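Local coordinates for EGF family domain-containing protein (Toxoplasma gondii, PDB 4Z80) that binds a RON2-like peptide as apical membrane antigen 4, probably helping to form the moving junction during host-cell invasion, at residues Y89-A94 against M329-S334. Residues are numbered along the deposited sequence; the frame is centred on the assembly and turned at random.
Sequences YMAAGA and MVYVTS
A92 and T333 lie opposite one another, their CA atoms 5.8 Å apart, where the backbones have just run out of strands 89-91 and 329-332, which belong to different sheets. T333 does most of the work. Its OG1 donates a hydrogen bond of 2.8 Å to the carbonyl O of G93, arriving from above the carbonyl plane, 49° out of it, instead of along a lone pair. The chi1 of 73° sets OG1 between the backbone N and the carbonyl carbon of its own residue, and leaves CG2 beside that N; from there the methyl lies against the peptide joining A92 to G93, with CG2 3.6 Å from A92 C. A92 turns its own CB away, so what the methyl meets is main chain. At the end of strand 89-91, A91 points its CB toward the other segment and meets the hydroxyl end of Y331, CB to OH 3.5 Å, at the edge of the ring and near its plane. K100 makes a cation-pi contact with that same ring.

Two waters bridge the backbones. One donates to A91 O and accepts from S334 N; the other donates to G93 O and accepts from T333 N, at 2.9 Å from that nitrogen. G93 O has two donors, the threonine hydroxyl and a water. Strand 89-91 pairs with strand 60-62, while 329-332 lies between 97-98 and 280-283, so this junction ties a two-stranded sheet to a four-stranded one near the centre of the chain. In a buried setting, this hydroxyl and the two waters give main-chain groups at and just past the two strand ends their partners, joining the sheets through hydrogen bonds without direct strand pairing between the segments.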
# COMPACT_ATOMS: atom_id res chain seq x y z
N TYR A 89 7.76 -10.59 -6.93
CA TYR A 89 7.25 -10.33 -5.59
C TYR A 89 6.07 -9.36 -5.58
O TYR A 89 6.08 -8.33 -6.27
CB TYR A 89 8.35 -9.72 -4.72
CG TYR A 89 9.43 -10.65 -4.21
CD1 TYR A 89 9.16 -11.96 -3.86
CD2 TYR A 89 10.72 -10.18 -4.02
CE1 TYR A 89 10.17 -12.79 -3.36
CE2 TYR A 89 11.72 -10.98 -3.53
CZ TYR A 89 11.44 -12.28 -3.20
OH TYR A 89 12.46 -13.08 -2.71
N MET A 90 5.07 -9.67 -4.75
CA MET A 90 4.07 -8.68 -4.36
C MET A 90 4.48 -8.03 -3.03
O MET A 90 5.18 -8.64 -2.22
CB MET A 90 2.68 -9.33 -4.24
CG MET A 90 2.56 -10.43 -3.22
SD MET A 90 0.94 -11.23 -3.37
CE MET A 90 1.04 -12.36 -1.99
N ALA A 91 4.04 -6.79 -2.83
CA ALA A 91 4.24 -6.11 -1.56
C ALA A 91 3.46 -6.86 -0.47
O ALA A 91 2.29 -7.19 -0.66
CB ALA A 91 3.78 -4.66 -1.65
N ALA A 92 4.12 -7.12 0.65
CA ALA A 92 3.57 -7.98 1.70
C ALA A 92 3.78 -7.38 3.07
O ALA A 92 4.66 -6.54 3.26
CB ALA A 92 4.20 -9.36 1.63
N GLY A 93 2.97 -7.85 4.02
CA GLY A 93 3.04 -7.41 5.41
C GLY A 93 1.65 -7.07 5.89
O GLY A 93 1.04 -6.12 5.41
N ALA A 94 1.15 -7.84 6.85
CA ALA A 94 -0.25 -7.71 7.27
C ALA A 94 -0.60 -6.45 8.06
O ALA A 94 -1.77 -6.08 8.11
CB ALA A 94 -0.66 -8.92 8.08
N MET A 329 0.18 9.56 6.57
CA MET A 329 0.18 8.57 5.50
C MET A 329 0.38 7.17 6.04
O MET A 329 1.03 6.97 7.07
CB MET A 329 1.27 8.88 4.48
CG MET A 329 1.15 10.24 3.80
SD MET A 329 -0.50 10.57 3.11
CE MET A 329 -0.70 9.17 2.02
N VAL A 330 -0.20 6.20 5.34
CA VAL A 330 -0.12 4.80 5.72
C VAL A 330 0.14 3.96 4.49
O VAL A 330 -0.60 4.04 3.51
CB VAL A 330 -1.43 4.30 6.39
CG1 VAL A 330 -1.19 3.01 7.13
CG2 VAL A 330 -2.01 5.35 7.33
N TYR A 331 1.19 3.14 4.54
CA TYR A 331 1.48 2.17 3.50
C TYR A 331 0.76 0.88 3.84
O TYR A 331 0.99 0.28 4.88
CB TYR A 331 3.00 1.94 3.37
CG TYR A 331 3.41 1.08 2.19
CD1 TYR A 331 3.48 -0.31 2.31
CD2 TYR A 331 3.73 1.65 0.96
CE1 TYR A 331 3.86 -1.10 1.22
CE2 TYR A 331 4.10 0.86 -0.12
CZ TYR A 331 4.16 -0.51 0.02
OH TYR A 331 4.52 -1.28 -1.07
N VAL A 332 -0.14 0.47 2.95
CA VAL A 332 -1.06 -0.63 3.18
C VAL A 332 -0.89 -1.69 2.10
O VAL A 332 -1.01 -1.38 0.93
CB VAL A 332 -2.51 -0.10 3.14
CG1 VAL A 332 -3.52 -1.21 3.27
CG2 VAL A 332 -2.71 0.95 4.24
N THR A 333 -0.63 -2.93 2.48
CA THR A 333 -0.60 -3.99 1.48
C THR A 333 -2.00 -4.55 1.24
O THR A 333 -2.93 -4.37 2.04
CB THR A 333 0.35 -5.13 1.88
OG1 THR A 333 -0.22 -5.91 2.94
CG2 THR A 333 1.70 -4.59 2.31
N SER A 334 -2.14 -5.22 0.11
CA SER A 334 -3.43 -5.79 -0.30
C SER A 334 -3.90 -6.81 0.73
O SER A 334 -5.11 -7.01 0.90
CB SER A 334 -3.29 -6.42 -1.68
OG SER A 334 -4.54 -6.74 -2.26
O HOH W 1 0.22 -5.42 -1.61
O HOH W 2 -0.63 -3.49 5.33